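Local structure of beta-fructofuranosidase (Arthrobacter, 3WPU) at residues 16-19 / 23-26; 261-266 / 321-326. The protein is a beta-fructofuranosidase of the levansucrase/invertase family, whose catalytic domains are built as five-bladed beta-propellers. One frame throughout, in Å; residues are numbered along the deposited sequence.

Contact 1: 16-19 / 23-26; sequences QAYA and DFTA
The rings of Tyr18 and Phe24 lie face against face in an offset stack, their planes within 6° of parallel and their centroids 4.2 Å apart. Tyr18 CE2 stands over the centre of the Phe24 ring, whereas Phe24 CG sits above the Tyr18 ring toward its rim. The slide also brings the methylene of Phe24 over the tyrosine: Phe24 CB is 3.7 Å from the Tyr18 ring centroid and almost on the ring normal, a CH-pi contact that continues the stack toward the backbone. At the other end the phenol oxygen stands above the rim of the phenylalanine ring, Tyr18 OH lying 3.6 Å from both Phe24 CD1 and Phe24 CE1.

The two side chains leave their backbones differently and cross obliquely, yet their ring planes end nearly parallel. Phe24 carries its ring opposite the backbone N (chi1 -178°), while Tyr18 turns its ring beside the backbone N and opposite the carbonyl carbon (chi1 -62°). Both belong to the irregular N-terminal chain leading into strand 26-27, which doubles back after Ala19. Arg379 braces both sides of this turn, through a backbone hydrogen bond with Tyr18 and through its NH1 to Phe24 O; Asp22 OD2 accepts a bond from Ala19 N.

No hydrogen bond joins the two segments directly. Their 128 Å² of mutual burial comes from ring against ring, so dispersion and the shedding of water from two aromatic faces probably provide the attraction at this partly exposed site, while the neighbouring polar bonds to Arg379 probably help to hold the backbones from which the rings project.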
ATOM      1  N   GLN A  16     -17.249  15.586  -6.987  1.00 12.79           N
ATOM      2  CA  GLN A  16     -18.495  15.522  -6.213  1.00 14.20           C
ATOM      3  C   GLN A  16     -18.595  14.188  -5.465  1.00 13.51           C
ATOM      4  O   GLN A  16     -18.233  13.116  -5.994  1.00 11.88           O
ATOM      5  CB  GLN A  16     -19.720  15.761  -7.103  1.00 17.76           C
ATOM      6  CG  GLN A  16     -20.060  14.672  -8.091  1.00 21.04           C
ATOM      7  CD  GLN A  16     -21.050  15.157  -9.141  1.00 24.98           C
ATOM      8  OE1 GLN A  16     -22.252  15.274  -8.859  1.00 30.18           O
ATOM      9  NE2 GLN A  16     -20.554  15.464 -10.348  1.00 25.65           N
ATOM     10  N   ALA A  17     -19.057  14.272  -4.229  1.00 13.00           N
ATOM     11  CA  ALA A  17     -19.224  13.108  -3.364  1.00 13.42           C
ATOM     12  C   ALA A  17     -20.550  12.421  -3.586  1.00 14.24           C
ATOM     13  O   ALA A  17     -21.571  13.063  -3.882  1.00 15.31           O
ATOM     14  CB  ALA A  17     -19.132  13.522  -1.902  1.00 13.47           C
ATOM     15  N   TYR A  18     -20.536  11.112  -3.380  1.00 13.90           N
ATOM     16  CA  TYR A  18     -21.721  10.282  -3.381  1.00 14.87           C
ATOM     17  C   TYR A  18     -21.760   9.506  -2.057  1.00 14.11           C
ATOM     18  O   TYR A  18     -20.787   9.523  -1.283  1.00 14.76           O
ATOM     19  CB  TYR A  18     -21.679   9.319  -4.567  1.00 15.62           C
ATOM     20  CG  TYR A  18     -21.663  10.002  -5.915  1.00 17.48           C
ATOM     21  CD1 TYR A  18     -22.828  10.116  -6.666  1.00 19.71           C
ATOM     22  CD2 TYR A  18     -20.505  10.554  -6.429  1.00 18.05           C
ATOM     23  CE1 TYR A  18     -22.825  10.743  -7.900  1.00 21.07           C
ATOM     24  CE2 TYR A  18     -20.492  11.188  -7.661  1.00 19.67           C
ATOM     25  CZ  TYR A  18     -21.656  11.281  -8.390  1.00 21.08           C
ATOM     26  OH  TYR A  18     -21.670  11.920  -9.611  1.00 24.36           O
ATOM     27  N   ALA A  19     -22.898   8.877  -1.757  1.00 13.62           N
ATOM     28  CA  ALA A  19     -22.988   7.972  -0.607  1.00 13.66           C
ATOM     29  C   ALA A  19     -22.068   6.787  -0.818  1.00 13.14           C
ATOM     30  O   ALA A  19     -21.920   6.307  -1.943  1.00 12.17           O
ATOM     31  CB  ALA A  19     -24.415   7.507  -0.352  1.00 14.59           C
ATOM     32  N   ASP A  23     -23.894   3.829  -6.517  1.00 14.00           N
ATOM     33  CA  ASP A  23     -23.311   3.036  -7.599  1.00 15.15           C
ATOM     34  C   ASP A  23     -22.271   3.755  -8.440  1.00 15.38           C
ATOM     35  O   ASP A  23     -21.661   3.139  -9.325  1.00 17.97           O
ATOM     36  CB  ASP A  23     -24.446   2.496  -8.452  1.00 16.01           C
ATOM     37  CG  ASP A  23     -25.284   1.553  -7.679  1.00 17.14           C
ATOM     38  OD1 ASP A  23     -26.319   1.977  -7.119  1.00 19.61           O
ATOM     39  OD2 ASP A  23     -24.851   0.412  -7.544  1.00 17.74           O
ATOM     40  N   PHE A  24     -22.041   5.033  -8.171  1.00 14.25           N
ATOM     41  CA  PHE A  24     -21.092   5.783  -8.962  1.00 14.14           C
ATOM     42  C   PHE A  24     -19.679   5.245  -8.803  1.00 12.08           C
ATOM     43  O   PHE A  24     -19.181   5.130  -7.691  1.00 12.35           O
ATOM     44  CB  PHE A  24     -21.084   7.237  -8.541  1.00 15.01           C
ATOM     45  CG  PHE A  24     -20.159   8.070  -9.361  1.00 15.91           C
ATOM     46  CD1 PHE A  24     -20.590   8.663 -10.538  1.00 16.82           C
ATOM     47  CD2 PHE A  24     -18.829   8.221  -8.974  1.00 16.30           C
ATOM     48  CE1 PHE A  24     -19.720   9.451 -11.294  1.00 17.26           C
ATOM     49  CE2 PHE A  24     -17.952   8.973  -9.744  1.00 16.62           C
ATOM     50  CZ  PHE A  24     -18.397   9.587 -10.906  1.00 16.93           C
ATOM     51  N   THR A  25     -19.034   4.992  -9.927  1.00 11.37           N
ATOM     52  CA  THR A  25     -17.630   4.559  -9.958  1.00 10.91           C
ATOM     53  C   THR A  25     -16.861   5.581 -10.790  1.00 10.94           C
ATOM     54  O   THR A  25     -17.186   5.805 -11.978  1.00 11.81           O
ATOM     55  CB  THR A  25     -17.491   3.183 -10.599  1.00 10.49           C
ATOM     56  OG1 THR A  25     -18.197   2.192  -9.859  1.00 10.17           O
ATOM     57  CG2 THR A  25     -16.011   2.762 -10.676  1.00 10.31           C
ATOM     58  N   ALA A  26     -15.841   6.178 -10.175  1.00 11.06           N
ATOM     59  CA  ALA A  26     -14.962   7.137 -10.857  1.00 10.70           C
ATOM     60  C   ALA A  26     -14.099   6.374 -11.841  1.00 10.86           C
ATOM     61  O   ALA A  26     -13.762   5.219 -11.582  1.00 10.04           O
ATOM     62  CB  ALA A  26     -14.064   7.862  -9.879  1.00 11.34           C
TER

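Contact 2: 261-266 / 321-326; sequences MVFEGN and WEFLPP
Met261 and Trp321 cross at about a right angle, the methionine's end over one indole face and Met261 CB above and beyond the rim, 3.5 Å from Trp321 CZ3. Met261 CE sits over the centre of the six-membered ring, 3.6 Å from the centroid, in a CH-pi contact. The thioether bends at chi3 (-64°), bringing CE back over the indole; the sulfur SD stays above the same face but farther off, 4.8 Å from the six-membered centroid, a Met-aromatic contact.

Two residues along, Phe263 CZ meets Phe323 CE1 at 3.5 Å. The rings are oblique, with planes at 55° and centroids 5.8 Å apart, and CZ arrives at the edge of the Phe323 ring, near its plane. Here too the side chains cross at about a right angle, so chiefly the CZ end of Phe263 meets Phe323.

Strand 305-313 separates the two segments in a mixed five-stranded sheet. It pairs antiparallel with each of them, and the side chains meet across it. Backbone bonds to Ala311 and Gly309 hold Met261 and Phe263 in place, and Trp321 NE1 donates to Leu318 O. Leu226, at the end of strand 213-226 in another sheet, packs on Met261, Trp321 and Phe323, while Tyr233 meets both phenylalanine rings, edge-to-face with Phe263. This is consistent with packing between neighbouring blades of the propeller.

With no hydrogen bond crossing between the segments, the side-chain contact rests on methyl, sulfur and aromatic surfaces; the indole N-H, the polar atom of this largely buried group, is satisfied by a backbone carbonyl.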
ATOM      1  N   MET A 261     -13.418  -0.473   3.987  1.00  9.43           N
ATOM      2  CA  MET A 261     -12.200  -1.107   3.473  1.00  9.42           C
ATOM      3  C   MET A 261     -12.103  -0.821   1.991  1.00  9.60           C
ATOM      4  O   MET A 261     -13.089  -0.921   1.272  1.00  9.46           O
ATOM      5  CB  MET A 261     -12.298  -2.617   3.704  1.00  9.58           C
ATOM      6  CG  MET A 261     -11.170  -3.483   3.092  1.00  9.97           C
ATOM      7  SD  MET A 261     -11.655  -5.216   3.018  1.00 10.44           S
ATOM      8  CE  MET A 261     -11.837  -5.644   4.748  1.00 10.38           C
ATOM      9  N   VAL A 262     -10.890  -0.533   1.521  1.00  9.71           N
ATOM     10  CA  VAL A 262     -10.598  -0.571   0.107  1.00  9.56           C
ATOM     11  C   VAL A 262      -9.633  -1.705  -0.174  1.00  9.37           C
ATOM     12  O   VAL A 262      -8.940  -2.205   0.721  1.00  9.18           O
ATOM     13  CB  VAL A 262     -10.071   0.775  -0.479  1.00  9.54           C
ATOM     14  CG1 VAL A 262     -11.169   1.838  -0.425  1.00  9.52           C
ATOM     15  CG2 VAL A 262      -8.849   1.274   0.242  1.00  9.60           C
ATOM     16  N   PHE A 263      -9.679  -2.150  -1.417  1.00  9.16           N
ATOM     17  CA  PHE A 263      -8.864  -3.265  -1.858  1.00  8.89           C
ATOM     18  C   PHE A 263      -8.767  -3.215  -3.376  1.00  8.77           C
ATOM     19  O   PHE A 263      -9.514  -2.507  -4.034  1.00  8.65           O
ATOM     20  CB  PHE A 263      -9.491  -4.599  -1.408  1.00  8.80           C
ATOM     21  CG  PHE A 263     -10.931  -4.744  -1.797  1.00  8.82           C
ATOM     22  CD1 PHE A 263     -11.281  -5.303  -3.013  1.00  9.27           C
ATOM     23  CD2 PHE A 263     -11.925  -4.290  -0.966  1.00  9.15           C
ATOM     24  CE1 PHE A 263     -12.590  -5.396  -3.407  1.00  9.50           C
ATOM     25  CE2 PHE A 263     -13.251  -4.380  -1.358  1.00  9.40           C
ATOM     26  CZ  PHE A 263     -13.582  -4.941  -2.567  1.00  9.14           C
ATOM     27  N   GLU A 264      -7.771  -3.908  -3.924  1.00  8.62           N
ATOM     28  CA  GLU A 264      -7.656  -4.086  -5.353  1.00  8.42           C
ATOM     29  C   GLU A 264      -8.579  -5.169  -5.887  1.00  8.39           C
ATOM     30  O   GLU A 264      -8.626  -6.273  -5.351  1.00  8.65           O
ATOM     31  CB  GLU A 264      -6.204  -4.477  -5.734  1.00  8.62           C
ATOM     32  CG  GLU A 264      -6.071  -4.737  -7.224  1.00  9.07           C
ATOM     33  CD  GLU A 264      -4.678  -5.171  -7.645  1.00  9.95           C
ATOM     34  OE1 GLU A 264      -3.848  -5.423  -6.769  1.00 11.11           O
ATOM     35  OE2 GLU A 264      -4.452  -5.276  -8.872  1.00 10.71           O
ATOM     36  N   GLY A 265      -9.278  -4.857  -6.969  1.00  8.38           N
ATOM     37  CA  GLY A 265     -10.014  -5.838  -7.758  1.00  9.03           C
ATOM     38  C   GLY A 265      -9.781  -5.655  -9.245  1.00  9.58           C
ATOM     39  O   GLY A 265      -8.891  -4.882  -9.664  1.00  9.81           O
ATOM     40  N   ASN A 266     -10.555  -6.385 -10.053  1.00  9.82           N
ATOM     41  CA  ASN A 266     -10.742  -6.037 -11.450  1.00 10.70           C
ATOM     42  C   ASN A 266     -12.222  -5.811 -11.691  1.00 10.14           C
ATOM     43  O   ASN A 266     -13.067  -6.354 -10.985  1.00 10.13           O
ATOM     44  CB  ASN A 266     -10.293  -7.147 -12.405  1.00 12.00           C
ATOM     45  CG  ASN A 266      -8.777  -7.359 -12.441  1.00 13.78           C
ATOM     46  OD1 ASN A 266      -8.325  -8.479 -12.589  1.00 19.54           O
ATOM     47  ND2 ASN A 266      -8.019  -6.325 -12.350  1.00 15.30           N
ATOM     48  N   TRP A 321     -18.607  -8.415   6.467  1.00 11.90           N
ATOM     49  CA  TRP A 321     -18.458  -7.306   5.532  1.00 11.63           C
ATOM     50  C   TRP A 321     -19.453  -7.476   4.392  1.00 12.24           C
ATOM     51  O   TRP A 321     -19.856  -8.613   4.063  1.00 12.39           O
ATOM     52  CB  TRP A 321     -17.010  -7.290   4.976  1.00 11.13           C
ATOM     53  CG  TRP A 321     -16.011  -6.907   6.027  1.00 10.24           C
ATOM     54  CD1 TRP A 321     -15.522  -7.703   7.018  1.00  9.93           C
ATOM     55  CD2 TRP A 321     -15.415  -5.625   6.224  1.00  9.87           C
ATOM     56  NE1 TRP A 321     -14.685  -7.015   7.822  1.00  9.46           N
ATOM     57  CE2 TRP A 321     -14.585  -5.727   7.363  1.00  9.38           C
ATOM     58  CE3 TRP A 321     -15.511  -4.395   5.563  1.00  9.82           C
ATOM     59  CZ2 TRP A 321     -13.840  -4.668   7.840  1.00  9.39           C
ATOM     60  CZ3 TRP A 321     -14.766  -3.321   6.064  1.00  9.95           C
ATOM     61  CH2 TRP A 321     -13.929  -3.479   7.175  1.00  9.75           C
ATOM     62  N   GLU A 322     -19.838  -6.354   3.793  1.00 12.71           N
ATOM     63  CA  GLU A 322     -20.627  -6.344   2.567  1.00 13.70           C
ATOM     64  C   GLU A 322     -19.838  -5.557   1.523  1.00 12.54           C
ATOM     65  O   GLU A 322     -19.266  -4.498   1.811  1.00 12.16           O
ATOM     66  CB  GLU A 322     -22.036  -5.738   2.755  1.00 16.94           C
ATOM     67  CG  GLU A 322     -22.047  -4.277   3.034  1.00 18.35           C
ATOM     68  CD  GLU A 322     -23.443  -3.726   3.294  1.00 20.55           C
ATOM     69  OE1 GLU A 322     -23.561  -2.497   3.283  1.00 21.15           O
ATOM     70  OE2 GLU A 322     -24.374  -4.515   3.569  1.00 22.94           O
ATOM     71  N   PHE A 323     -19.810  -6.087   0.320  1.00 11.86           N
ATOM     72  CA  PHE A 323     -19.270  -5.368  -0.808  1.00 11.68           C
ATOM     73  C   PHE A 323     -20.136  -4.158  -1.104  1.00 11.19           C
ATOM     74  O   PHE A 323     -21.374  -4.189  -0.921  1.00 11.70           O
ATOM     75  CB  PHE A 323     -19.258  -6.230  -2.065  1.00 11.75           C
ATOM     76  CG  PHE A 323     -18.123  -7.216  -2.145  1.00 11.57           C
ATOM     77  CD1 PHE A 323     -16.829  -6.791  -2.040  1.00 11.82           C
ATOM     78  CD2 PHE A 323     -18.374  -8.549  -2.379  1.00 11.43           C
ATOM     79  CE1 PHE A 323     -15.776  -7.686  -2.153  1.00 11.61           C
ATOM     80  CE2 PHE A 323     -17.341  -9.466  -2.492  1.00 12.05           C
ATOM     81  CZ  PHE A 323     -16.044  -9.030  -2.377  1.00 11.55           C
ATOM     82  N   LEU A 324     -19.482  -3.097  -1.538  1.00 10.50           N
ATOM     83  CA  LEU A 324     -20.123  -1.940  -2.140  1.00 10.84           C
ATOM     84  C   LEU A 324     -19.563  -1.772  -3.553  1.00 10.41           C
ATOM     85  O   LEU A 324     -18.562  -2.431  -3.913  1.00  9.97           O
ATOM     86  CB  LEU A 324     -19.880  -0.693  -1.288  1.00 11.60           C
ATOM     87  CG  LEU A 324     -20.450  -0.744   0.130  1.00 11.95           C
ATOM     88  CD1 LEU A 324     -20.064   0.474   0.949  1.00 12.54           C
ATOM     89  CD2 LEU A 324     -21.969  -0.900   0.119  1.00 12.23           C
ATOM     90  N   PRO A 325     -20.182  -0.907  -4.373  1.00  9.77           N
ATOM     91  CA  PRO A 325     -19.693  -0.813  -5.770  1.00 10.00           C
ATOM     92  C   PRO A 325     -18.245  -0.271  -5.841  1.00  9.33           C
ATOM     93  O   PRO A 325     -17.779   0.413  -4.939  1.00  8.63           O
ATOM     94  CB  PRO A 325     -20.723   0.113  -6.432  1.00  9.93           C
ATOM     95  CG  PRO A 325     -21.986  -0.108  -5.607  1.00 10.02           C
ATOM     96  CD  PRO A 325     -21.484  -0.219  -4.199  1.00 10.29           C
ATOM     97  N   PRO A 326     -17.496  -0.613  -6.902  1.00 10.12           N
ATOM     98  CA  PRO A 326     -16.145  -0.075  -6.961  1.00 10.02           C
ATOM     99  C   PRO A 326     -16.082   1.454  -6.938  1.00 10.16           C
ATOM    100  O   PRO A 326     -16.991   2.146  -7.461  1.00 10.18           O
ATOM    101  CB  PRO A 326     -15.601  -0.597  -8.317  1.00 10.17           C
ATOM    102  CG  PRO A 326     -16.555  -1.629  -8.791  1.00 10.68           C
ATOM    103  CD  PRO A 326     -17.879  -1.355  -8.116  1.00 10.31           C
TER

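How the contacts relate
Contact 1 is a surface pairing within one short N-terminal turn, whereas contact 2 is buried and brings together strands far apart in sequence. They share an element: strand 26-27, which segment 23-26 enters, is the edge neighbour of strand 321-331, which carries 321-326. Thr25 OG1 probably hydrogen-bonds Pro326 O at 2.7 Å, and Arg379 bonds to backbone oxygens from both contacts. Their centres lie about 14 Å apart. Both rely on aromatic groups, but the surface loop uses one offset stack flanked by polar bonds, while the interior combines a thioether over an indole with obliquely set rings, enclosed by further apolar side chains.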